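5' nucleotidase family protein (Staphylococcus aureus subsp. aureus, PDB 4Q7F) is a two-domain member of the 5'-nucleotidase family that binds manganese and magnesium ions in a calcineurin-like metallophosphoesterase domain. Local coordinates at residues E353-D358 with T471-N476; T389-A394 with A491-D496; Q251-F256 with E287-L292; A21-S26 with V271-L276. All blocks are in the same frame, centred on the assembly; numbering follows the deposited sequence. Where two conformers were deposited one is given.

How the contacts relate
Contacts 1 and 2 both reach one five-stranded sheet of the C-terminal domain, where strands 469-475 and 390-396 are neighbours; Ile-472 O to Leu-393 N, 2.8 Å, is a probable backbone hydrogen bond between them. Contacts 3 and 4 lie on the opposite side of the chain's centre, in the metallophosphoesterase domain, with their centres about 9 Å apart and strands 270-278 and 284-293 paired between them. Contact 4 is buried and combines regular strand pairing with apolar side chains and a Tyr-Arg pair. Contact 3 is a surface contact made by van der Waals packing between two sheets. Contact 2 is a bulged edge pairing, whereas contact 1 relies on a reciprocal polar link beyond a helix end.

Contact 1 (E353-D358 with T471-N476); sequences EKSDAD and TICVNN
The side chains of Asp-358 and Thr-471 cross at about a right angle, and the two residues hold each other through two hydrogen bonds of opposite sense. The backbone N of Asp-358 donates to Thr-471 OG1 at 3.0 Å, and the backbone N of Thr-471 donates to Asp-358 OD2 at 2.9 Å. The second donor approaches from above the carboxylate, 41° out of its plane. With chi1 at 54°, Thr-471 OG1 sits between its own backbone N and carbonyl carbon, which presents the oxygen to the Asp-358 amide. The same OG1 is 2.7 Å from a water, which donates to Asp-356 O, so the hydroxyl ties together two backbone points of the turn.

Ala-357 fits its methyl group against the strand between these polar atoms and Cys-473; its CB is 3.6 Å from Thr-471 O. Further along, Ser-355 lies over Cys-473, its OG 3.5 Å from Cys-473 CB and its CB close to the sulfur. This hydroxyl is engaged within its own chain: it accepts from Ala-357 N in an ST turn and is hydrogen-bonded to Leu-351 O one helical turn earlier.

The contact packs the C-terminal end of helix 342-355 and the turn after it on a sheet of the 5'-nucleotidase C-terminal domain. At the far end of strand 469-475, Asn-475 touches the bound 3D1. Thr-471 and Cys-473 pair through their backbones with Val-359, in the strand this turn leads into, while Ser-355 and Ala-357 also rest on Val-392 of strand 390-396, the neighbour of strand 469-475 on its other side.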
loop_
_atom_site.group_PDB
_atom_site.type_symbol
_atom_site.label_atom_id
_atom_site.label_comp_id
_atom_site.label_asym_id
_atom_site.label_seq_id
_atom_site.Cartn_x
_atom_site.Cartn_y
_atom_site.Cartn_z
ATOM N N GLU A 353 4.846 26.012 7.623
ATOM C CA GLU A 353 5.932 26.557 8.441
ATOM C C GLU A 353 7.291 25.950 8.139
ATOM O O GLU A 353 8.309 26.637 8.193
ATOM C CB GLU A 353 5.609 26.379 9.920
ATOM C CG GLU A 353 4.453 27.245 10.360
ATOM C CD GLU A 353 4.753 28.717 10.182
ATOM O OE1 GLU A 353 5.785 29.176 10.714
ATOM O OE2 GLU A 353 3.950 29.418 9.529
ATOM N N LYS A 354 7.310 24.659 7.831
ATOM C CA LYS A 354 8.542 23.977 7.517
ATOM C C LYS A 354 9.052 24.356 6.129
ATOM O O LYS A 354 10.250 24.540 5.940
ATOM C CB LYS A 354 8.323 22.465 7.546
ATOM C CG LYS A 354 9.552 21.617 7.274
ATOM C CD LYS A 354 10.616 21.795 8.352
ATOM C CE LYS A 354 11.747 20.809 8.128
ATOM N NZ LYS A 354 12.739 20.836 9.218
ATOM N N SER A 355 8.126 24.503 5.183
ATOM C CA SER A 355 8.480 24.696 3.770
ATOM C C SER A 355 8.500 26.111 3.217
ATOM O O SER A 355 9.163 26.375 2.193
ATOM C CB SER A 355 7.474 23.896 2.923
ATOM O OG SER A 355 6.207 24.538 2.905
ATOM N N ASP A 356 7.772 27.005 3.886
ATOM C CA ASP A 356 7.628 28.405 3.478
ATOM C C ASP A 356 6.945 28.547 2.117
ATOM O O ASP A 356 7.086 29.569 1.457
ATOM C CB ASP A 356 8.978 29.145 3.501
ATOM C CG ASP A 356 9.568 29.247 4.906
ATOM O OD1 ASP A 356 8.844 29.001 5.904
ATOM O OD2 ASP A 356 10.761 29.584 5.011
ATOM N N ALA A 357 6.191 27.529 1.709
ATOM C CA ALA A 357 5.465 27.574 0.426
ATOM C C ALA A 357 4.216 28.416 0.535
ATOM O O ALA A 357 3.761 28.717 1.638
ATOM C CB ALA A 357 5.077 26.182 -0.024
ATOM N N ASP A 358 3.641 28.774 -0.608
ATOM C CA ASP A 358 2.393 29.530 -0.594
ATOM C C ASP A 358 1.238 28.627 -0.183
ATOM O O ASP A 358 0.291 29.076 0.465
ATOM C CB ASP A 358 2.043 30.071 -1.986
ATOM C CG ASP A 358 3.138 30.944 -2.584
ATOM O OD1 ASP A 358 3.750 31.765 -1.856
ATOM O OD2 ASP A 358 3.375 30.803 -3.804
ATOM N N THR A 471 4.014 28.365 -5.136
ATOM C CA THR A 471 4.707 27.199 -4.596
ATOM C C THR A 471 3.790 26.374 -3.704
ATOM O O THR A 471 2.994 26.914 -2.929
ATOM C CB THR A 471 5.980 27.552 -3.798
ATOM O OG1 THR A 471 5.684 28.511 -2.778
ATOM C CG2 THR A 471 7.016 28.108 -4.721
ATOM N N ILE A 472 3.945 25.049 -3.794
ATOM C CA ILE A 472 3.133 24.154 -3.022
ATOM C C ILE A 472 3.982 23.051 -2.411
ATOM O O ILE A 472 4.860 22.490 -3.057
ATOM C CB ILE A 472 1.949 23.589 -3.860
ATOM C CG1 ILE A 472 1.020 22.742 -3.001
ATOM C CG2 ILE A 472 2.445 22.787 -5.060
ATOM C CD1 ILE A 472 -0.269 22.350 -3.708
ATOM N N CYS A 473 3.755 22.820 -1.134
ATOM C CA CYS A 473 4.413 21.716 -0.415
ATOM C C CYS A 473 3.532 20.483 -0.547
ATOM O O CYS A 473 2.353 20.484 -0.112
ATOM C CB CYS A 473 4.577 22.066 1.059
ATOM S SG CYS A 473 5.507 20.841 1.975
ATOM N N VAL A 474 4.075 19.434 -1.168
ATOM C CA VAL A 474 3.373 18.177 -1.313
ATOM C C VAL A 474 4.287 17.065 -0.812
ATOM O O VAL A 474 5.499 17.273 -0.620
ATOM C CB VAL A 474 2.953 17.904 -2.767
ATOM C CG1 VAL A 474 2.207 19.114 -3.321
ATOM C CG2 VAL A 474 4.161 17.580 -3.643
ATOM N N ASN A 475 3.728 15.883 -0.560
ATOM C CA ASN A 475 4.609 14.756 -0.148
ATOM C C ASN A 475 5.290 14.118 -1.368
ATOM O O ASN A 475 4.888 14.385 -2.508
ATOM C CB ASN A 475 3.871 13.758 0.717
ATOM C CG ASN A 475 2.758 13.021 -0.016
ATOM O OD1 ASN A 475 2.911 12.574 -1.141
ATOM N ND2 ASN A 475 1.673 12.811 0.673
ATOM N N ASN A 476 6.299 13.277 -1.149
ATOM C CA ASN A 476 7.040 12.708 -2.281
ATOM C C ASN A 476 6.189 11.821 -3.180
ATOM O O ASN A 476 6.452 11.719 -4.392
ATOM C CB ASN A 476 8.267 11.940 -1.828
ATOM C CG ASN A 476 7.923 10.684 -1.095
ATOM O OD1 ASN A 476 7.446 10.725 0.034
ATOM N ND2 ASN A 476 8.183 9.554 -1.719
HETATM O O HOH W 1 7.931 29.340 -1.601
#

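Contact 2 (T389-A394 with A491-D496); sequences TFKVLA and APVVKD
Val-392 is the pivot of this antiparallel pairing, because two successive residues, Val-494 and Lys-495, face it in a classic beta bulge. Val-392 N donates to Lys-495 O at 2.8 Å. Val-392 O receives Val-494 N at 2.8 Å, with the donor tilted 27° from the plane of the Val-392 carbonyl, and a weak second bond from Lys-495 N at 3.4 Å. Past the bulge the pairing resumes one residue out of step, with Ala-394 N bonded to Pro-492 O at 3.1 Å.

The side chains follow this shift. The two methyl branches of Val-392 divide their contacts: CG1, anti to the backbone N (chi1 -179°), meets Val-494 CB, while CG2 lies 3.8 Å from Lys-495 CB. Ala-394 CB touches Val-494 CG2. Leu-393 points to the other face of the sheet, where its CD2 is 4.0 Å from Val-493 CG2 and its CB packs on Ala-491 CB.

On the same face as Leu-393, Lys-391 and Asp-496 run side by side, pointing the same way. Their salt bridge is long, 3.7 Å from Lys-391 NZ to Asp-496 OD1, but a water fills the corner between them; it donates to Asp-496 OD1 and Phe-390 O and accepts from Lys-391 NZ and Thr-389 OG1. Asp-496 OD1 is also hydrogen-bonded to Gln-498 NE2.

Strand 493-497 is an outermost strand of its five-stranded sheet within the chain, and strand 390-396 lies between it and strand 469-475. Phe-390 turns toward helix 342-355, placing its ring on Leu-351, and Leu-393 packs on Val-474 of strand 469-475.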
loop_
_atom_site.group_PDB
_atom_site.type_symbol
_atom_site.label_atom_id
_atom_site.label_comp_id
_atom_site.label_asym_id
_atom_site.label_seq_id
_atom_site.Cartn_x
_atom_site.Cartn_y
_atom_site.Cartn_z
ATOM N N THR A 389 8.604 11.970 2.428
ATOM C CA THR A 389 9.349 13.192 2.660
ATOM C C THR A 389 8.527 14.214 1.877
ATOM O O THR A 389 7.462 13.873 1.336
ATOM C CB THR A 389 10.785 13.106 2.168
ATOM O OG1 THR A 389 10.764 12.728 0.797
ATOM C CG2 THR A 389 11.578 12.047 2.969
ATOM N N PHE A 390 8.999 15.449 1.798
ATOM C CA PHE A 390 8.220 16.492 1.113
ATOM C C PHE A 390 8.980 17.282 0.065
ATOM O O PHE A 390 10.205 17.356 0.057
ATOM C CB PHE A 390 7.609 17.399 2.170
ATOM C CG PHE A 390 6.806 16.645 3.178
ATOM C CD1 PHE A 390 7.425 16.076 4.290
ATOM C CD2 PHE A 390 5.448 16.398 2.964
ATOM C CE1 PHE A 390 6.687 15.330 5.200
ATOM C CE2 PHE A 390 4.708 15.647 3.867
ATOM C CZ PHE A 390 5.323 15.124 4.982
ATOM N N LYS A 391 8.222 17.898 -0.835
ATOM C CA LYS A 391 8.809 18.688 -1.862
ATOM C C LYS A 391 7.985 19.935 -2.102
ATOM O O LYS A 391 6.737 19.883 -2.101
ATOM C CB LYS A 391 8.964 17.883 -3.149
ATOM C CG LYS A 391 10.160 16.930 -3.133
ATOM C CD LYS A 391 10.333 16.238 -4.468
ATOM C CE LYS A 391 11.684 15.551 -4.566
ATOM N NZ LYS A 391 11.881 14.542 -3.474
ATOM N N VAL A 392 8.678 21.057 -2.248
ATOM C CA VAL A 392 8.003 22.312 -2.614
ATOM C C VAL A 392 8.153 22.417 -4.112
ATOM O O VAL A 392 9.247 22.329 -4.633
ATOM C CB VAL A 392 8.556 23.544 -1.913
ATOM C CG1 VAL A 392 7.766 24.777 -2.354
ATOM C CG2 VAL A 392 8.436 23.378 -0.419
ATOM N N LEU A 393 7.025 22.549 -4.792
ATOM C CA LEU A 393 6.987 22.608 -6.236
ATOM C C LEU A 393 6.462 23.927 -6.724
ATOM O O LEU A 393 5.584 24.481 -6.119
ATOM C CB LEU A 393 6.030 21.523 -6.747
ATOM C CG LEU A 393 6.405 20.103 -6.330
ATOM C CD1 LEU A 393 5.415 19.127 -6.980
ATOM C CD2 LEU A 393 7.827 19.803 -6.725
ATOM N N ALA A 394 6.993 24.381 -7.854
ATOM C CA ALA A 394 6.564 25.612 -8.491
ATOM C C ALA A 394 5.537 25.231 -9.532
ATOM O O ALA A 394 5.838 24.453 -10.464
ATOM C CB ALA A 394 7.753 26.298 -9.131
ATOM N N ALA A 491 7.437 19.222 -12.098
ATOM C CA ALA A 491 7.283 20.639 -11.746
ATOM C C ALA A 491 8.633 21.009 -11.108
ATOM O O ALA A 491 9.234 20.181 -10.414
ATOM C CB ALA A 491 6.140 20.863 -10.763
ATOM N N PRO A 492 9.136 22.225 -11.361
ATOM C CA PRO A 492 10.458 22.556 -10.782
ATOM C C PRO A 492 10.461 22.372 -9.279
ATOM O O PRO A 492 9.472 22.701 -8.632
ATOM C CB PRO A 492 10.649 24.018 -11.198
ATOM C CG PRO A 492 9.915 24.101 -12.501
ATOM C CD PRO A 492 8.682 23.265 -12.306
ATOM N N VAL A 493 11.530 21.781 -8.733
ATOM C CA VAL A 493 11.606 21.532 -7.292
ATOM C C VAL A 493 12.313 22.687 -6.587
ATOM O O VAL A 493 13.527 22.895 -6.712
ATOM C CB VAL A 493 12.299 20.185 -6.952
ATOM C CG1 VAL A 493 12.235 19.926 -5.453
ATOM C CG2 VAL A 493 11.637 19.048 -7.701
ATOM N N VAL A 494 11.521 23.438 -5.844
ATOM C CA VAL A 494 11.989 24.619 -5.141
ATOM C C VAL A 494 12.698 24.261 -3.857
ATOM O O VAL A 494 13.596 24.977 -3.414
ATOM C CB VAL A 494 10.797 25.495 -4.793
ATOM C CG1 VAL A 494 11.215 26.697 -3.950
ATOM C CG2 VAL A 494 10.078 25.896 -6.063
ATOM N N LYS A 495 12.252 23.178 -3.239
ATOM C CA LYS A 495 12.824 22.701 -1.981
ATOM C C LYS A 495 12.546 21.198 -1.824
ATOM O O LYS A 495 11.433 20.705 -2.077
ATOM C CB LYS A 495 12.250 23.525 -0.819
ATOM C CG LYS A 495 12.929 23.381 0.539
ATOM C CD LYS A 495 12.363 24.439 1.489
ATOM C CE LYS A 495 12.747 24.218 2.946
ATOM N NZ LYS A 495 14.221 24.240 3.199
ATOM N N ASP A 496 13.581 20.481 -1.407
ATOM C CA ASP A 496 13.532 19.055 -1.193
ATOM C C ASP A 496 13.663 18.885 0.319
ATOM O O ASP A 496 14.756 19.054 0.878
ATOM C CB ASP A 496 14.697 18.405 -1.956
ATOM C CG ASP A 496 14.759 16.894 -1.786
ATOM O OD1 ASP A 496 14.014 16.334 -0.972
ATOM O OD2 ASP A 496 15.585 16.253 -2.462
HETATM O O HOH W 2 11.483 15.136 -0.735
#

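Contact 3 (Q251-F256 with E287-L292)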
loop_
_atom_site.group_PDB
_atom_site.type_symbol
_atom_site.label_atom_id
_atom_site.label_comp_id
_atom_site.label_asym_id
_atom_site.label_seq_id
_atom_site.Cartn_x
_atom_site.Cartn_y
_atom_site.Cartn_z
ATOM N N GLN A 251 -10.251 -9.398 -1.455
ATOM C CA GLN A 251 -10.429 -10.799 -1.092
ATOM C C GLN A 251 -11.121 -11.509 -2.238
ATOM O O GLN A 251 -12.330 -11.339 -2.466
ATOM C CB GLN A 251 -11.166 -10.920 0.232
ATOM C CG GLN A 251 -10.369 -10.216 1.322
ATOM C CD GLN A 251 -10.786 -10.576 2.714
ATOM O OE1 GLN A 251 -11.811 -11.216 2.923
ATOM N NE2 GLN A 251 -9.978 -10.169 3.691
ATOM N N ILE A 252 -10.318 -12.254 -2.990
ATOM C CA ILE A 252 -10.777 -12.937 -4.182
ATOM C C ILE A 252 -10.303 -14.371 -4.190
ATOM O O ILE A 252 -9.159 -14.634 -3.854
ATOM C CB ILE A 252 -10.198 -12.236 -5.435
ATOM C CG1 ILE A 252 -10.774 -10.818 -5.543
ATOM C CG2 ILE A 252 -10.516 -13.015 -6.703
ATOM C CD1 ILE A 252 -10.155 -10.000 -6.649
ATOM N N ALA A 253 -11.195 -15.280 -4.575
ATOM C CA ALA A 253 -10.894 -16.700 -4.708
ATOM C C ALA A 253 -11.979 -17.276 -5.585
ATOM O O ALA A 253 -13.077 -17.588 -5.108
ATOM C CB ALA A 253 -10.877 -17.407 -3.361
ATOM N N GLU A 254 -11.673 -17.414 -6.868
ATOM C CA GLU A 254 -12.642 -17.894 -7.828
ATOM C C GLU A 254 -11.901 -18.463 -9.019
ATOM O O GLU A 254 -10.670 -18.550 -9.011
ATOM C CB GLU A 254 -13.549 -16.729 -8.238
ATOM C CG GLU A 254 -12.846 -15.618 -8.994
ATOM C CD GLU A 254 -13.709 -14.371 -9.135
ATOM O OE1 GLU A 254 -14.090 -14.034 -10.273
ATOM O OE2 GLU A 254 -14.028 -13.743 -8.103
ATOM N N ARG A 255 -12.653 -18.845 -10.043
ATOM C CA ARG A 255 -12.086 -19.436 -11.239
ATOM C C ARG A 255 -12.258 -18.485 -12.419
ATOM O O ARG A 255 -13.297 -17.840 -12.541
ATOM C CB ARG A 255 -12.817 -20.757 -11.545
ATOM C CG ARG A 255 -13.082 -21.623 -10.313
ATOM C CD ARG A 255 -11.820 -22.212 -9.700
ATOM N NE ARG A 255 -11.452 -23.476 -10.332
ATOM C CZ ARG A 255 -11.882 -24.674 -9.927
ATOM N NH1 ARG A 255 -11.489 -25.762 -10.575
ATOM N NH2 ARG A 255 -12.702 -24.792 -8.879
ATOM N N PHE A 256 -11.227 -18.367 -13.256
ATOM C CA PHE A 256 -11.313 -17.574 -14.494
ATOM C C PHE A 256 -11.089 -18.684 -15.509
ATOM O O PHE A 256 -9.959 -19.149 -15.686
ATOM C CB PHE A 256 -10.247 -16.492 -14.634
ATOM C CG PHE A 256 -10.402 -15.652 -15.888
ATOM C CD1 PHE A 256 -9.929 -16.105 -17.113
ATOM C CD2 PHE A 256 -11.025 -14.414 -15.841
ATOM C CE1 PHE A 256 -10.076 -15.349 -18.264
ATOM C CE2 PHE A 256 -11.166 -13.640 -16.987
ATOM C CZ PHE A 256 -10.688 -14.111 -18.203
ATOM N N GLU A 287 -8.383 -28.515 -7.917
ATOM C CA GLU A 287 -9.418 -29.147 -7.133
ATOM C C GLU A 287 -10.207 -28.076 -6.407
ATOM O O GLU A 287 -11.424 -28.051 -6.476
ATOM C CB GLU A 287 -8.805 -30.135 -6.141
ATOM C CG GLU A 287 -9.761 -30.665 -5.091
ATOM C CD GLU A 287 -9.148 -31.769 -4.244
ATOM O OE1 GLU A 287 -8.710 -32.784 -4.819
ATOM O OE2 GLU A 287 -9.142 -31.640 -3.003
ATOM N N SER A 288 -9.505 -27.178 -5.725
ATOM C CA SER A 288 -10.150 -26.111 -4.968
ATOM C C SER A 288 -9.322 -24.826 -4.950
ATOM O O SER A 288 -8.103 -24.845 -5.126
ATOM C CB SER A 288 -10.404 -26.574 -3.525
ATOM O OG SER A 288 -9.183 -26.830 -2.860
ATOM N N CYS A 289 -10.010 -23.712 -4.717
ATOM C CA CYS A 289 -9.401 -22.388 -4.658
ATOM C C CYS A 289 -10.261 -21.510 -3.734
ATOM O O CYS A 289 -11.386 -21.125 -4.098
ATOM C CB CYS A 289 -9.336 -21.807 -6.065
ATOM S SG CYS A 289 -8.905 -20.063 -6.128
ATOM N N GLU A 290 -9.736 -21.179 -2.552
ATOM C CA GLU A 290 -10.525 -20.444 -1.579
ATOM C C GLU A 290 -9.668 -19.648 -0.628
ATOM O O GLU A 290 -8.440 -19.730 -0.672
ATOM C CB GLU A 290 -11.373 -21.443 -0.791
ATOM C CG GLU A 290 -10.584 -22.377 0.114
ATOM C CD GLU A 290 -11.336 -23.660 0.443
ATOM O OE1 GLU A 290 -11.449 -24.540 -0.446
ATOM O OE2 GLU A 290 -11.778 -23.807 1.606
ATOM N N LEU A 291 -10.324 -18.852 0.213
ATOM C CA LEU A 291 -9.635 -18.089 1.238
ATOM C C LEU A 291 -10.007 -18.734 2.527
ATOM O O LEU A 291 -11.165 -19.009 2.759
ATOM C CB LEU A 291 -10.081 -16.622 1.287
ATOM C CG LEU A 291 -9.866 -15.772 0.040
ATOM C CD1 LEU A 291 -10.336 -14.334 0.322
ATOM C CD2 LEU A 291 -8.416 -15.792 -0.432
ATOM N N LEU A 292 -9.019 -19.000 3.363
ATOM C CA LEU A 292 -9.253 -19.573 4.650
ATOM C C LEU A 292 -9.291 -18.428 5.649
ATOM O O LEU A 292 -8.397 -17.583 5.629
ATOM C CB LEU A 292 -8.088 -20.474 5.021
ATOM C CG LEU A 292 -7.747 -21.616 4.086
ATOM C CD1 LEU A 292 -6.581 -22.391 4.680
ATOM C CD2 LEU A 292 -8.934 -22.546 3.870
#
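Van der Waals packing, much of it of apolar side chains on backbone, carries this contact, and its centre is the methyl group of Ala-253. That methyl points at the backbone of strand 287-292, with Ala-253 CB 3.5 Å from Glu-290 CA, between the side chains of Cys-289 and Leu-291. Leu-291 reaches back with both branches: CD1 touches Gln-251 CB at 3.5 Å and CD2 lies 3.7 Å from Ile-252 O, while CG rests 3.9 Å from Ala-253 CB. Its chi1 of -61°, with CG beside the backbone N, lays both methyls against the near side of the opposing strand.

The sulfur provides a second kind of approach. Cys-289 SG lies 3.7 Å from Glu-254 O, a van der Waals contact with the backbone, and is also near Ala-253 CB.

Polar groups play a looser part at the exposed end of the contact. In one of two conformers Arg-255 bends its chain toward strand 287-292, a loose and uncertain approach. Glu-287 turns its carboxylate elsewhere, to a hydrogen bond with Ser-277 OG.

The strands run nearly antiparallel, at 166°, with axes 5.5 Å apart, yet they are edge strands of different sheets: 251-256 bonds to strand 259-264, and 287-292 to strand 270-278. Ala-253 and Cys-289 both also touch Ile-262. This meeting of two mixed sheets is characteristic of the beta sandwich at the core of calcineurin-like metallophosphoesterases.

Contact 4 (A21-S26 with V271-L276)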
loop_
_atom_site.group_PDB
_atom_site.type_symbol
_atom_site.label_atom_id
_atom_site.label_comp_id
_atom_site.label_asym_id
_atom_site.label_seq_id
_atom_site.Cartn_x
_atom_site.Cartn_y
_atom_site.Cartn_z
ATOM N N ALA A 21 -0.990 -28.559 -2.087
ATOM C CA ALA A 21 -1.640 -27.315 -1.721
ATOM C C ALA A 21 -0.689 -26.151 -1.729
ATOM O O ALA A 21 0.455 -26.256 -1.264
ATOM C CB ALA A 21 -2.300 -27.443 -0.351
ATOM N N PHE A 22 -1.197 -25.033 -2.253
ATOM C CA PHE A 22 -0.489 -23.781 -2.306
ATOM C C PHE A 22 -1.149 -22.792 -1.379
ATOM O O PHE A 22 -2.319 -22.499 -1.527
ATOM C CB PHE A 22 -0.507 -23.211 -3.726
ATOM C CG PHE A 22 0.323 -23.983 -4.699
ATOM C CD1 PHE A 22 -0.220 -25.035 -5.411
ATOM C CD2 PHE A 22 1.654 -23.638 -4.924
ATOM C CE1 PHE A 22 0.542 -25.732 -6.328
ATOM C CE2 PHE A 22 2.417 -24.330 -5.836
ATOM C CZ PHE A 22 1.869 -25.387 -6.534
ATOM N N TYR A 23 -0.386 -22.308 -0.408
ATOM C CA TYR A 23 -0.848 -21.317 0.555
ATOM C C TYR A 23 -0.154 -19.991 0.313
ATOM O O TYR A 23 1.083 -19.926 0.187
ATOM C CB TYR A 23 -0.488 -21.757 1.974
ATOM C CG TYR A 23 -1.193 -22.983 2.409
ATOM C CD1 TYR A 23 -2.463 -22.896 2.978
ATOM C CD2 TYR A 23 -0.609 -24.248 2.262
ATOM C CE1 TYR A 23 -3.137 -24.011 3.386
ATOM C CE2 TYR A 23 -1.271 -25.378 2.682
ATOM C CZ TYR A 23 -2.534 -25.253 3.239
ATOM O OH TYR A 23 -3.212 -26.341 3.641
ATOM N N VAL A 24 -0.924 -18.918 0.320
ATOM C CA VAL A 24 -0.343 -17.633 0.089
ATOM C C VAL A 24 -0.887 -16.565 1.014
ATOM O O VAL A 24 -2.073 -16.540 1.317
ATOM C CB VAL A 24 -0.507 -17.192 -1.400
ATOM C CG1 VAL A 24 -1.951 -17.320 -1.859
ATOM C CG2 VAL A 24 0.003 -15.760 -1.609
ATOM N N VAL A 25 0.037 -15.741 1.510
ATOM C CA VAL A 25 -0.284 -14.521 2.238
ATOM C C VAL A 25 0.224 -13.400 1.338
ATOM O O VAL A 25 1.186 -13.581 0.549
ATOM C CB VAL A 25 0.330 -14.435 3.649
ATOM C CG1 VAL A 25 -0.354 -15.424 4.567
ATOM C CG2 VAL A 25 1.836 -14.667 3.640
ATOM N N SER A 26 -0.443 -12.257 1.399
ATOM C CA SER A 26 -0.039 -11.114 0.595
ATOM C C SER A 26 -0.318 -9.859 1.375
ATOM O O SER A 26 -1.250 -9.816 2.190
ATOM C CB SER A 26 -0.804 -11.060 -0.737
ATOM O OG SER A 26 -0.295 -10.050 -1.602
ATOM N N VAL A 271 -5.912 -16.258 4.270
ATOM C CA VAL A 271 -4.865 -17.025 3.640
ATOM C C VAL A 271 -5.473 -17.666 2.402
ATOM O O VAL A 271 -6.541 -18.245 2.501
ATOM C CB VAL A 271 -4.402 -18.175 4.552
ATOM C CG1 VAL A 271 -3.451 -19.080 3.793
ATOM C CG2 VAL A 271 -3.762 -17.630 5.814
ATOM N N GLY A 272 -4.815 -17.551 1.248
ATOM C CA GLY A 272 -5.315 -18.160 0.021
ATOM C C GLY A 272 -4.828 -19.592 -0.029
ATOM O O GLY A 272 -3.673 -19.855 0.308
ATOM N N ARG A 273 -5.708 -20.516 -0.413
ATOM C CA ARG A 273 -5.326 -21.933 -0.539
ATOM C C ARG A 273 -5.830 -22.449 -1.873
ATOM O O ARG A 273 -7.014 -22.335 -2.173
ATOM C CB ARG A 273 -5.896 -22.795 0.575
ATOM C CG ARG A 273 -5.417 -24.244 0.517
ATOM C CD ARG A 273 -6.096 -25.105 1.561
ATOM N NE ARG A 273 -7.494 -25.416 1.223
ATOM C CZ ARG A 273 -8.388 -25.900 2.081
ATOM N NH1 ARG A 273 -8.065 -26.128 3.348
ATOM N NH2 ARG A 273 -9.617 -26.179 1.677
ATOM N N VAL A 274 -4.913 -22.961 -2.687
ATOM C CA VAL A 274 -5.271 -23.554 -3.956
ATOM C C VAL A 274 -4.744 -24.964 -3.916
ATOM O O VAL A 274 -3.570 -25.164 -3.631
ATOM C CB VAL A 274 -4.661 -22.791 -5.132
ATOM C CG1 VAL A 274 -4.940 -23.517 -6.439
ATOM C CG2 VAL A 274 -5.236 -21.379 -5.176
ATOM N N VAL A 275 -5.617 -25.936 -4.183
ATOM C CA VAL A 275 -5.243 -27.326 -4.176
ATOM C C VAL A 275 -5.341 -27.897 -5.575
ATOM O O VAL A 275 -6.325 -27.674 -6.307
ATOM C CB VAL A 275 -6.152 -28.175 -3.254
ATOM C CG1 VAL A 275 -5.699 -29.632 -3.246
ATOM C CG2 VAL A 275 -6.172 -27.609 -1.845
ATOM N N LEU A 276 -4.301 -28.624 -5.950
ATOM C CA LEU A 276 -4.281 -29.309 -7.213
ATOM C C LEU A 276 -4.242 -30.797 -6.886
ATOM O O LEU A 276 -3.623 -31.188 -5.889
ATOM C CB LEU A 276 -3.059 -28.916 -8.022
ATOM C CG LEU A 276 -2.761 -27.473 -8.361
ATOM C CD1 LEU A 276 -1.598 -27.483 -9.346
ATOM C CD2 LEU A 276 -3.946 -26.712 -8.946
#
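Strands 21-25 and 271-276 pair antiparallel, at 166° with axes 4.6 Å apart, and Phe-22 with Val-274 and Val-24 with Gly-272 are the hydrogen-bonded pairs; Phe-22 N to Val-274 O, 2.7 Å, is one of four backbone bonds. The pair forms the centre of a mixed five-stranded sheet in the metallophosphoesterase beta sandwich, between strands 65-69 and 284-293.

On one face, Phe-22 leans along its partner strand: Val-274 O lies in plane at the ring edge, and Phe-22 CE1 is 4.1 Å from Leu-276 CD1. Ile-242 of the second sheet packs on all three. Val-24 CG1 lies over Gly-272, 3.9 Å from its CA, an approach that leaves no place for a CB.

The other face carries Tyr-23, whose CD1 meets Val-271 CG1 at the ring edge, and Arg-273, which runs alongside the tyrosine in the same direction. Asp-58 OD2 is hydrogen-bonded to Tyr-23 OH and in a salt bridge with Arg-273 NH1. The ring and guanidinium planes stand 80° apart. With CG opposite its backbone N (chi1 -175°) and a bend at chi3, Arg-273 lays CG and CD against the ring, CD 3.6 Å from Tyr-23 CE1.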